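PDB 6D1P: glycosyl hydrolases family 2, sugar binding domain protein from Bacteroides uniformis str. 3978 T3 ii, which acts as a beta-glucuronidase of a human gut bacterium and, like other family 2 glycoside hydrolases, probably hydrolyses O-glycosidic bonds. Local coordinates for residues 493-498 against 564-569; 548-553 against 605-610; 557-562 against 669-674; 624-629 against 642-647. All blocks are in the same frame, centred on the assembly; numbering follows the deposited sequence.

Contact 1 (493-498 against 564-569)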
# COMPACT_ATOMS: atom_id res chain seq x y z
N ASN A 493 -34.32 -29.32 -9.64
CA ASN A 493 -34.68 -29.79 -8.30
C ASN A 493 -35.19 -28.68 -7.39
O ASN A 493 -35.37 -28.92 -6.19
CB ASN A 493 -33.47 -30.47 -7.66
CG ASN A 493 -33.01 -31.67 -8.45
OD1 ASN A 493 -31.81 -31.86 -8.69
ND2 ASN A 493 -33.97 -32.51 -8.86
N TYR A 494 -35.45 -27.48 -7.94
CA TYR A 494 -35.73 -26.31 -7.11
C TYR A 494 -36.98 -26.50 -6.26
O TYR A 494 -36.96 -26.30 -5.04
CB TYR A 494 -35.85 -25.05 -7.98
CG TYR A 494 -36.50 -23.87 -7.26
CD1 TYR A 494 -36.04 -23.44 -6.03
CD2 TYR A 494 -37.58 -23.20 -7.82
CE1 TYR A 494 -36.63 -22.38 -5.37
CE2 TYR A 494 -38.18 -22.13 -7.17
CZ TYR A 494 -37.71 -21.73 -5.94
OH TYR A 494 -38.31 -20.67 -5.28
N ARG A 495 -38.11 -26.82 -6.90
CA ARG A 495 -39.35 -26.92 -6.15
C ARG A 495 -39.23 -27.92 -5.01
O ARG A 495 -39.67 -27.65 -3.89
CB ARG A 495 -40.51 -27.30 -7.08
CG ARG A 495 -41.86 -27.39 -6.36
CD ARG A 495 -42.87 -28.21 -7.16
NE ARG A 495 -43.43 -27.51 -8.31
CZ ARG A 495 -43.75 -28.10 -9.46
NH1 ARG A 495 -43.56 -29.41 -9.60
NH2 ARG A 495 -44.26 -27.39 -10.47
N GLU A 496 -38.63 -29.08 -5.26
CA GLU A 496 -38.49 -30.09 -4.22
C GLU A 496 -37.71 -29.54 -3.03
O GLU A 496 -38.18 -29.61 -1.88
CB GLU A 496 -37.81 -31.34 -4.81
CG GLU A 496 -37.52 -32.47 -3.79
CD GLU A 496 -36.67 -33.62 -4.36
OE1 GLU A 496 -36.66 -33.83 -5.60
OE2 GLU A 496 -36.00 -34.31 -3.56
N MET A 497 -36.54 -28.92 -3.28
CA MET A 497 -35.74 -28.31 -2.21
C MET A 497 -36.49 -27.16 -1.54
O MET A 497 -36.40 -26.97 -0.32
CB MET A 497 -34.41 -27.83 -2.76
CG MET A 497 -33.61 -28.92 -3.44
SD MET A 497 -32.40 -28.28 -4.63
CE MET A 497 -31.01 -27.80 -3.57
N GLU A 498 -37.24 -26.38 -2.32
CA GLU A 498 -38.01 -25.30 -1.72
C GLU A 498 -39.11 -25.84 -0.81
O GLU A 498 -39.35 -25.30 0.28
CB GLU A 498 -38.61 -24.40 -2.79
CG GLU A 498 -39.00 -23.02 -2.30
CD GLU A 498 -37.80 -22.07 -2.26
OE1 GLU A 498 -36.76 -22.48 -1.71
OE2 GLU A 498 -37.89 -20.94 -2.81
N GLN A 564 -41.98 -20.56 -9.39
CA GLN A 564 -42.60 -19.76 -8.34
C GLN A 564 -44.07 -19.46 -8.61
O GLN A 564 -44.80 -19.15 -7.66
CB GLN A 564 -41.81 -18.47 -8.12
CG GLN A 564 -40.41 -18.80 -7.62
CD GLN A 564 -39.61 -17.62 -7.11
OE1 GLN A 564 -40.08 -16.49 -7.09
NE2 GLN A 564 -38.39 -17.89 -6.70
N GLU A 565 -44.52 -19.55 -9.86
CA GLU A 565 -45.92 -19.29 -10.16
C GLU A 565 -46.83 -20.41 -9.67
O GLU A 565 -48.04 -20.21 -9.58
CB GLU A 565 -46.10 -19.11 -11.66
CG GLU A 565 -45.47 -17.86 -12.24
CD GLU A 565 -45.70 -17.72 -13.74
OE1 GLU A 565 -46.51 -18.49 -14.31
OE2 GLU A 565 -45.06 -16.82 -14.34
N THR A 566 -46.27 -21.58 -9.36
CA THR A 566 -47.03 -22.75 -8.93
C THR A 566 -46.77 -23.10 -7.47
O THR A 566 -46.91 -24.25 -7.07
CB THR A 566 -46.70 -23.95 -9.82
OG1 THR A 566 -45.56 -24.66 -9.32
CG2 THR A 566 -46.40 -23.49 -11.23
N MET A 567 -46.39 -22.11 -6.65
CA MET A 567 -46.08 -22.34 -5.23
C MET A 567 -46.88 -21.38 -4.37
O MET A 567 -46.39 -20.31 -3.99
CB MET A 567 -44.60 -22.17 -4.95
CG MET A 567 -43.69 -23.09 -5.73
SD MET A 567 -42.00 -22.87 -5.17
CE MET A 567 -41.12 -23.77 -6.42
N PRO A 568 -48.12 -21.75 -4.04
CA PRO A 568 -48.97 -20.85 -3.24
C PRO A 568 -48.50 -20.67 -1.80
O PRO A 568 -48.86 -19.66 -1.19
CB PRO A 568 -50.35 -21.53 -3.29
CG PRO A 568 -50.06 -22.96 -3.57
CD PRO A 568 -48.83 -22.97 -4.44
N ARG A 569 -47.75 -21.60 -1.22
CA ARG A 569 -47.29 -21.36 0.15
C ARG A 569 -46.08 -20.44 0.26
O ARG A 569 -45.77 -20.00 1.38
CB ARG A 569 -46.91 -22.66 0.86
CG ARG A 569 -48.04 -23.63 1.05
CD ARG A 569 -47.48 -24.99 0.73
NE ARG A 569 -46.86 -25.65 1.88
CZ ARG A 569 -45.81 -26.46 1.79
NH1 ARG A 569 -45.23 -26.67 0.62
NH2 ARG A 569 -45.34 -27.04 2.88

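Contact 2 (548-553 against 605-610)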
# COMPACT_ATOMS: atom_id res chain seq x y z
N TRP A 548 -19.99 -21.20 -16.35
CA TRP A 548 -20.26 -19.83 -15.92
C TRP A 548 -20.76 -18.94 -17.07
O TRP A 548 -20.67 -17.71 -17.00
CB TRP A 548 -19.02 -19.21 -15.24
CG TRP A 548 -18.72 -19.82 -13.85
CD1 TRP A 548 -18.86 -21.13 -13.47
CD2 TRP A 548 -18.28 -19.12 -12.67
NE1 TRP A 548 -18.53 -21.29 -12.14
CE2 TRP A 548 -18.18 -20.07 -11.63
CE3 TRP A 548 -17.96 -17.78 -12.41
CZ2 TRP A 548 -17.76 -19.72 -10.34
CZ3 TRP A 548 -17.56 -17.43 -11.14
CH2 TRP A 548 -17.45 -18.40 -10.11
N SER A 549 -21.34 -19.54 -18.11
CA SER A 549 -21.92 -18.79 -19.22
C SER A 549 -23.24 -18.12 -18.81
O SER A 549 -23.91 -18.52 -17.86
CB SER A 549 -22.18 -19.72 -20.39
OG SER A 549 -23.28 -20.56 -20.06
N GLU A 550 -23.59 -17.09 -19.56
CA GLU A 550 -24.93 -16.53 -19.43
C GLU A 550 -25.99 -17.52 -19.88
O GLU A 550 -27.10 -17.51 -19.35
CB GLU A 550 -25.05 -15.23 -20.22
CG GLU A 550 -24.16 -14.10 -19.67
CD GLU A 550 -24.58 -12.70 -20.13
OE1 GLU A 550 -25.72 -12.25 -19.82
OE2 GLU A 550 -23.74 -12.05 -20.81
N SER A 551 -25.64 -18.39 -20.83
CA SER A 551 -26.60 -19.36 -21.35
C SER A 551 -27.12 -20.25 -20.24
O SER A 551 -28.33 -20.54 -20.17
CB SER A 551 -25.94 -20.20 -22.43
OG SER A 551 -25.50 -19.37 -23.49
N TYR A 552 -26.22 -20.70 -19.35
CA TYR A 552 -26.66 -21.54 -18.27
C TYR A 552 -27.53 -20.76 -17.30
O TYR A 552 -28.64 -21.19 -16.96
CB TYR A 552 -25.47 -22.18 -17.55
CG TYR A 552 -25.95 -22.95 -16.36
CD1 TYR A 552 -26.60 -24.18 -16.51
CD2 TYR A 552 -25.82 -22.43 -15.08
CE1 TYR A 552 -27.07 -24.88 -15.40
CE2 TYR A 552 -26.29 -23.12 -13.97
CZ TYR A 552 -26.91 -24.35 -14.13
OH TYR A 552 -27.37 -25.02 -13.02
N ILE A 553 -27.06 -19.60 -16.86
CA ILE A 553 -27.76 -18.94 -15.76
C ILE A 553 -29.13 -18.45 -16.21
O ILE A 553 -30.05 -18.34 -15.40
CB ILE A 553 -26.93 -17.80 -15.16
CG1 ILE A 553 -27.28 -17.64 -13.68
CG2 ILE A 553 -27.15 -16.49 -15.91
CD1 ILE A 553 -26.85 -18.81 -12.81
N THR A 605 -24.05 -2.08 -16.31
CA THR A 605 -24.38 -2.56 -17.65
C THR A 605 -25.18 -3.85 -17.51
O THR A 605 -24.68 -4.80 -16.90
CB THR A 605 -23.13 -2.79 -18.49
OG1 THR A 605 -22.29 -1.62 -18.47
CG2 THR A 605 -23.53 -3.13 -19.92
N PRO A 606 -26.39 -3.93 -18.06
CA PRO A 606 -27.20 -5.14 -17.90
C PRO A 606 -26.63 -6.35 -18.63
O PRO A 606 -26.22 -6.26 -19.79
CB PRO A 606 -28.56 -4.74 -18.47
CG PRO A 606 -28.60 -3.23 -18.34
CD PRO A 606 -27.18 -2.76 -18.49
N LYS A 607 -26.61 -7.49 -17.93
CA LYS A 607 -26.48 -8.78 -18.59
C LYS A 607 -27.83 -9.16 -19.20
O LYS A 607 -28.86 -8.55 -18.92
CB LYS A 607 -26.04 -9.86 -17.60
CG LYS A 607 -24.82 -9.53 -16.75
CD LYS A 607 -24.43 -10.72 -15.88
CE LYS A 607 -23.33 -10.36 -14.89
NZ LYS A 607 -23.04 -11.41 -13.84
N GLU A 608 -27.82 -10.20 -20.03
CA GLU A 608 -29.08 -10.62 -20.64
C GLU A 608 -29.99 -11.35 -19.66
O GLU A 608 -31.19 -11.48 -19.94
CB GLU A 608 -28.78 -11.46 -21.88
CG GLU A 608 -27.79 -10.75 -22.82
CD GLU A 608 -28.01 -11.03 -24.29
OE1 GLU A 608 -29.19 -11.01 -24.77
OE2 GLU A 608 -27.00 -11.29 -24.98
N SER A 609 -29.47 -11.77 -18.52
CA SER A 609 -30.33 -12.31 -17.48
C SER A 609 -31.21 -11.25 -16.84
O SER A 609 -32.24 -11.60 -16.26
CB SER A 609 -29.49 -12.97 -16.41
OG SER A 609 -28.45 -12.09 -16.01
N TYR A 610 -30.81 -9.97 -16.89
CA TYR A 610 -31.67 -8.91 -16.37
C TYR A 610 -33.05 -8.93 -17.03
O TYR A 610 -34.05 -8.59 -16.39
CB TYR A 610 -30.99 -7.55 -16.55
CG TYR A 610 -31.84 -6.33 -16.17
CD1 TYR A 610 -32.68 -5.71 -17.11
CD2 TYR A 610 -31.77 -5.78 -14.89
CE1 TYR A 610 -33.45 -4.59 -16.77
CE2 TYR A 610 -32.55 -4.66 -14.54
CZ TYR A 610 -33.39 -4.07 -15.49
OH TYR A 610 -34.14 -2.97 -15.14
O HOH W 1 -26.55 -13.25 -17.23

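Contact 3 (557-562 against 669-674)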
# COMPACT_ATOMS: atom_id res chain seq x y z
N PHE A 557 -32.41 -19.08 -14.02
CA PHE A 557 -33.34 -18.06 -13.57
C PHE A 557 -34.74 -18.34 -14.11
O PHE A 557 -35.74 -18.24 -13.38
CB PHE A 557 -32.88 -16.67 -14.03
CG PHE A 557 -31.63 -16.16 -13.36
CD1 PHE A 557 -31.46 -16.27 -11.99
CD2 PHE A 557 -30.65 -15.52 -14.11
CE1 PHE A 557 -30.30 -15.78 -11.37
CE2 PHE A 557 -29.50 -15.02 -13.52
CZ PHE A 557 -29.32 -15.14 -12.15
N ASP A 558 -34.82 -18.67 -15.40
CA ASP A 558 -36.09 -18.98 -16.06
C ASP A 558 -36.85 -20.05 -15.30
O ASP A 558 -37.98 -19.84 -14.84
CB ASP A 558 -35.78 -19.42 -17.50
CG ASP A 558 -37.02 -19.48 -18.39
OD1 ASP A 558 -36.84 -19.66 -19.60
OD2 ASP A 558 -38.16 -19.36 -17.90
N TRP A 559 -36.20 -21.21 -15.09
CA TRP A 559 -36.81 -22.30 -14.33
C TRP A 559 -37.34 -21.83 -12.98
O TRP A 559 -38.53 -21.98 -12.68
CB TRP A 559 -35.81 -23.43 -14.14
CG TRP A 559 -36.51 -24.61 -13.61
CD1 TRP A 559 -36.80 -24.87 -12.29
CD2 TRP A 559 -37.10 -25.68 -14.37
NE1 TRP A 559 -37.50 -26.05 -12.19
CE2 TRP A 559 -37.71 -26.57 -13.44
CE3 TRP A 559 -37.16 -25.98 -15.74
CZ2 TRP A 559 -38.36 -27.74 -13.85
CZ3 TRP A 559 -37.82 -27.15 -16.14
CH2 TRP A 559 -38.42 -28.01 -15.20
N HIS A 560 -36.46 -21.28 -12.13
CA HIS A 560 -36.89 -20.82 -10.81
C HIS A 560 -38.13 -19.95 -10.91
O HIS A 560 -39.09 -20.13 -10.16
CB HIS A 560 -35.77 -20.04 -10.11
CG HIS A 560 -34.75 -20.90 -9.44
ND1 HIS A 560 -33.75 -21.55 -10.12
CD2 HIS A 560 -34.55 -21.18 -8.13
CE1 HIS A 560 -32.98 -22.21 -9.27
NE2 HIS A 560 -33.45 -22.01 -8.05
N LEU A 561 -38.11 -18.98 -11.85
CA LEU A 561 -39.21 -18.02 -11.93
C LEU A 561 -40.51 -18.69 -12.36
O LEU A 561 -41.59 -18.33 -11.87
CB LEU A 561 -38.84 -16.89 -12.90
CG LEU A 561 -37.76 -15.93 -12.38
CD1 LEU A 561 -37.31 -14.98 -13.48
CD2 LEU A 561 -38.27 -15.14 -11.19
N LYS A 562 -40.44 -19.64 -13.28
CA LYS A 562 -41.68 -20.28 -13.69
C LYS A 562 -42.18 -21.23 -12.62
O LYS A 562 -43.39 -21.43 -12.49
CB LYS A 562 -41.53 -20.97 -15.05
CG LYS A 562 -40.65 -22.18 -15.09
CD LYS A 562 -41.45 -23.47 -15.12
CE LYS A 562 -40.54 -24.65 -15.44
NZ LYS A 562 -41.26 -25.95 -15.40
N GLN A 669 -45.16 -21.59 -18.12
CA GLN A 669 -44.89 -23.00 -17.85
C GLN A 669 -44.25 -23.74 -19.01
O GLN A 669 -43.80 -24.88 -18.82
CB GLN A 669 -46.19 -23.71 -17.45
CG GLN A 669 -46.78 -23.22 -16.15
CD GLN A 669 -45.72 -23.15 -15.04
OE1 GLN A 669 -45.00 -24.13 -14.79
NE2 GLN A 669 -45.62 -21.99 -14.40
N ASP A 670 -44.19 -23.15 -20.20
CA ASP A 670 -43.65 -23.81 -21.39
C ASP A 670 -42.15 -23.48 -21.48
O ASP A 670 -41.69 -22.67 -22.28
CB ASP A 670 -44.42 -23.37 -22.63
CG ASP A 670 -44.24 -24.31 -23.81
OD1 ASP A 670 -43.25 -25.07 -23.85
OD2 ASP A 670 -45.13 -24.31 -24.70
N PHE A 671 -41.36 -24.15 -20.62
CA PHE A 671 -39.95 -23.85 -20.43
C PHE A 671 -39.12 -24.38 -21.59
O PHE A 671 -39.33 -25.52 -22.02
CB PHE A 671 -39.46 -24.45 -19.12
CG PHE A 671 -37.98 -24.38 -18.92
CD1 PHE A 671 -37.40 -23.27 -18.30
CD2 PHE A 671 -37.16 -25.44 -19.31
CE1 PHE A 671 -36.01 -23.21 -18.10
CE2 PHE A 671 -35.78 -25.38 -19.10
CZ PHE A 671 -35.21 -24.27 -18.50
N PRO A 672 -38.14 -23.61 -22.09
CA PRO A 672 -37.76 -22.29 -21.57
C PRO A 672 -38.28 -21.12 -22.38
O PRO A 672 -38.85 -21.33 -23.45
CB PRO A 672 -36.24 -22.32 -21.65
CG PRO A 672 -36.01 -23.08 -22.96
CD PRO A 672 -37.13 -24.13 -23.02
N ALA A 673 -38.04 -19.91 -21.87
CA ALA A 673 -38.44 -18.66 -22.51
C ALA A 673 -39.96 -18.51 -22.60
O ALA A 673 -40.46 -17.79 -23.47
CB ALA A 673 -37.82 -18.50 -23.90
N ALA A 674 -40.70 -19.17 -21.70
CA ALA A 674 -42.16 -19.07 -21.61
C ALA A 674 -42.83 -19.30 -22.97
O ALA A 674 -43.74 -18.58 -23.38
CB ALA A 674 -42.59 -17.72 -21.02
O HOH W 2 -40.36 -20.89 -19.55
O HOH W 3 -43.52 -26.46 -16.08

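Contact 4 (624-629 against 642-647)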
# COMPACT_ATOMS: atom_id res chain seq x y z
N HIS A 624 -37.08 -8.85 -25.49
CA HIS A 624 -35.63 -8.96 -25.56
C HIS A 624 -35.26 -10.29 -26.18
O HIS A 624 -35.47 -11.34 -25.56
CB HIS A 624 -34.96 -8.83 -24.18
CG HIS A 624 -33.46 -8.93 -24.21
ND1 HIS A 624 -32.63 -7.82 -24.25
CD2 HIS A 624 -32.64 -10.01 -24.23
CE1 HIS A 624 -31.37 -8.21 -24.27
NE2 HIS A 624 -31.34 -9.53 -24.27
N ILE A 625 -34.71 -10.24 -27.38
CA ILE A 625 -34.13 -11.43 -27.98
C ILE A 625 -32.84 -11.76 -27.24
O ILE A 625 -31.97 -10.90 -27.09
CB ILE A 625 -33.86 -11.20 -29.47
CG1 ILE A 625 -35.15 -10.76 -30.18
CG2 ILE A 625 -33.24 -12.45 -30.08
CD1 ILE A 625 -34.89 -10.11 -31.54
N TYR A 626 -32.72 -13.00 -26.79
CA TYR A 626 -31.50 -13.40 -26.12
C TYR A 626 -30.38 -13.52 -27.15
O TYR A 626 -30.47 -14.31 -28.09
CB TYR A 626 -31.70 -14.70 -25.35
CG TYR A 626 -30.41 -15.32 -24.90
CD1 TYR A 626 -29.42 -14.55 -24.26
CD2 TYR A 626 -30.14 -16.66 -25.12
CE1 TYR A 626 -28.22 -15.12 -23.86
CE2 TYR A 626 -28.94 -17.23 -24.72
CZ TYR A 626 -28.00 -16.46 -24.09
OH TYR A 626 -26.81 -17.03 -23.70
N GLY A 627 -29.32 -12.73 -26.96
CA GLY A 627 -28.15 -12.83 -27.81
C GLY A 627 -27.58 -11.50 -28.27
O GLY A 627 -26.73 -11.48 -29.15
N HIS A 628 -28.04 -10.38 -27.69
CA HIS A 628 -27.45 -9.09 -28.02
C HIS A 628 -25.94 -9.09 -27.81
O HIS A 628 -25.19 -8.44 -28.56
CB HIS A 628 -28.08 -7.99 -27.16
CG HIS A 628 -29.44 -7.56 -27.61
ND1 HIS A 628 -29.66 -6.35 -28.22
CD2 HIS A 628 -30.64 -8.17 -27.51
CE1 HIS A 628 -30.95 -6.23 -28.49
NE2 HIS A 628 -31.57 -7.32 -28.07
N SER A 629 -25.46 -9.78 -26.77
CA SER A 629 -24.04 -9.87 -26.47
C SER A 629 -23.42 -11.18 -26.95
O SER A 629 -22.35 -11.57 -26.47
CB SER A 629 -23.79 -9.67 -24.97
OG SER A 629 -24.20 -10.79 -24.20
N GLU A 642 -31.51 -22.80 -32.02
CA GLU A 642 -32.49 -22.28 -31.08
C GLU A 642 -32.29 -20.79 -30.83
O GLU A 642 -31.15 -20.31 -30.72
CB GLU A 642 -32.40 -23.05 -29.77
CG GLU A 642 -33.23 -22.52 -28.63
CD GLU A 642 -32.60 -22.85 -27.29
OE1 GLU A 642 -31.56 -22.22 -26.93
OE2 GLU A 642 -33.11 -23.78 -26.61
N ILE A 643 -33.41 -20.06 -30.75
CA ILE A 643 -33.45 -18.65 -30.39
C ILE A 643 -34.50 -18.50 -29.30
O ILE A 643 -35.65 -18.92 -29.47
CB ILE A 643 -33.80 -17.75 -31.60
CG1 ILE A 643 -32.68 -17.72 -32.62
CG2 ILE A 643 -34.13 -16.33 -31.18
CD1 ILE A 643 -32.76 -18.81 -33.66
N LEU A 644 -34.11 -17.92 -28.17
CA LEU A 644 -35.03 -17.67 -27.07
C LEU A 644 -35.34 -16.18 -26.99
O LEU A 644 -34.48 -15.34 -27.26
CB LEU A 644 -34.46 -18.14 -25.73
CG LEU A 644 -33.79 -19.51 -25.69
CD1 LEU A 644 -32.96 -19.71 -24.38
CD2 LEU A 644 -34.80 -20.63 -25.89
N VAL A 645 -36.55 -15.85 -26.60
CA VAL A 645 -36.94 -14.45 -26.45
C VAL A 645 -37.55 -14.27 -25.08
O VAL A 645 -38.36 -15.10 -24.63
CB VAL A 645 -37.93 -14.01 -27.55
CG1 VAL A 645 -38.36 -12.59 -27.30
CG2 VAL A 645 -37.29 -14.13 -28.92
N TYR A 646 -37.18 -13.20 -24.41
CA TYR A 646 -37.71 -12.93 -23.08
C TYR A 646 -38.59 -11.70 -23.19
O TYR A 646 -38.10 -10.57 -23.32
CB TYR A 646 -36.58 -12.83 -22.04
CG TYR A 646 -36.07 -14.23 -21.75
CD1 TYR A 646 -36.66 -15.02 -20.76
CD2 TYR A 646 -35.07 -14.81 -22.54
CE1 TYR A 646 -36.24 -16.33 -20.53
CE2 TYR A 646 -34.65 -16.11 -22.33
CZ TYR A 646 -35.25 -16.87 -21.32
OH TYR A 646 -34.84 -18.16 -21.11
N SER A 647 -39.90 -11.93 -23.16
CA SER A 647 -40.88 -10.86 -23.25
C SER A 647 -42.03 -11.16 -22.30
O SER A 647 -42.34 -12.33 -22.04
CB SER A 647 -41.38 -10.73 -24.70
OG SER A 647 -42.55 -9.93 -24.77
O HOH W 4 -31.24 -17.14 -28.19

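Contact 1 (493-498 against 564-569)
Y494 and R495, in the first turn of helix 494-503, face a type I beta turn running from Q564 to M567; the nearest alpha carbons, R495 CA and Q564 CA, lie 8.2 Å apart. M567 fills the middle. Its chain is extended beyond CG (chi2 -175°, chi3 -169°), which carries the methyl group into the angle between two helix side chains. M567 CE reaches Y494 CE2 at 3.4 Å and R495 CB at 3.6 Å. The sulfur makes a Met-aromatic contact, M567 SD lying 5.1 Å from the centroid of the Y494 ring in an oblique approach. Both segments belong to the TIM barrel domain, and the turn leads from helix 550-564 into barrel strand 572-574. On one flank Y494 OH donates to E498 OE2 at 2.5 Å, meeting the carboxylate from above its plane. The same hydroxyl receives a weak bond from Q564 NE2, at 3.1 Å; the stronger partner of that amide is S573. E498 OE2 is also bonded to H510. On the more open flank R495 NH2 donates to T566 OG1 at 3.2 Å, the oxygen sitting at the guanidinium edge, 20° out of its plane. T566 OG1 is itself bonded to E563 O.

Contact 2 (548-553 against 605-610)
E550 and E608 join in a buried, largely polar contact between the start of helix 550-564 and the residues that lead into helix 609-617. Both segments lie in the TIM barrel domain. E608 N donates to E550 OE1 at 2.9 Å, arriving nearly along the C-O axis of the carboxylate. A water gives a second bond to E550 OE1 and also bonds S609 OG. K607 CB lies 3.3 Å from E550 OE1. E550 reaches across because CG stands anti to its carbonyl carbon (chi1 -66°) and the chain then runs extended. Its other oxygen, OE2, accepts from G520 N, so both oxygens are held and the carboxylate can hardly turn. With an alanine in its place, E608 N and G520 N would probably lose their acceptor, and the water its bridging role. The apolar part is small: I553 CG2 meets S609 CB at 4.3 Å. K607 NZ leads away to a salt bridge with D580, a sodium-site residue, and to G598 O. Helix 550-564 opens with an N-cap: S549 OG accepts from Y552 N at 3.0 Å. The buried carboxylate joins the start of helix 550-564 to the backbone entering helix 609-617, in the helical layer outside the TIM barrel.

Contact 3 (557-562 against 669-674)
The rings of W559 and F671 meet in a T-shaped stack. The six-membered ring of W559 points its edge at the face of F671, with centroids 4.8 Å apart and planes at 80°; W559 CE3 sits over the centre of that face. P672 CB lies over the centre of the opposite face, so F671 is sandwiched between the tryptophan edge and the proline that follows it through a cis peptide bond. With CG anti to the backbone N (chi1 171°), the F671 ring projects into the groove between D558, W559 and K562. K562 CE touches F671 CB at 3.8 Å and also lies over the rim of one W559 face. Cutting F671 back to an alanine is likely to leave the W559 edge without an aromatic face and open a gap beside P672. The contact seats a loop of the DUF4982 region on TIM barrel helix 550-564. D558 is the main polar link. Its OD1 uses the syn lone pair to accept from A673 N at 2.6 Å, nearly straight at 175°, and also bonds Y646. OD2 bonds Y616 and, through a water, A674 N. Q669 NE2 donates to K562 O at 3.0 Å, with the acceptor close to its amide plane.

Contact 4 (624-629 against 642-647)
A short antiparallel strand pair, H624 and I625 against V645 and Y646, belongs to a three-stranded antiparallel sheet in which strand 641-647 lies between 623-625 and 677-680. H624 and Y646 are a hydrogen-bonded pair. Y646 N donates to H624 O at 2.8 Å in a nearly straight bond (175°), while the return bond from H624 N to Y646 O is weak. I625 and V645 form the next, non-hydrogen-bonded pair, with CA atoms 4.4 Å apart. Y626 N then donates to L644 O at 3.0 Å. Between the same two residues a water takes the place of the second bond, donating to Y626 O and accepting from L644 N. On the face of I625 and V645, I625 CG2 lies beside I643 CG2 at 4.1 Å, the two side chains pointing the same way, and I625 CG1 meets V645 CG2 at 4.2 Å. I625 also touches I704 of strand 698-709, in a second sheet, consistent with the beta sandwich of an E-set domain. The face of H624 and Y646 looks toward the TIM barrel. There H624 NE2 bonds E608, and the Y646 hydroxyl is taken up by D558 of helix 550-564. The Y626 ring meets L644 CD1 obliquely, and its hydroxyl bonds S551 and H522. At G627 (phi 135°) a beta carbon would press on the carbonyl oxygen of Y626.

Overall arrangement
Contact 1 opens first along the chain, at helix 494-503. Before it closes at 564-569, helix 550-564 opens contact 2 at its start and contact 3 further along. Contacts 1, 2 and 3 therefore cross one another in sequence. Contact 2 closes at 605-610, just where helix 609-617 begins, and strand 623-625 then opens contact 4. That contact closes a short loop at 642-647, entirely within the longer loop that contact 3 completes at 669-674. Contacts 1 and 2 stay inside the TIM barrel domain. Contact 3 ties its helix 550-564 to the following beta domain, and contact 4 joins strands of that domain. Contact 4 touches both contact 2 and contact 3, whereas contacts 1 and 4 do not meet.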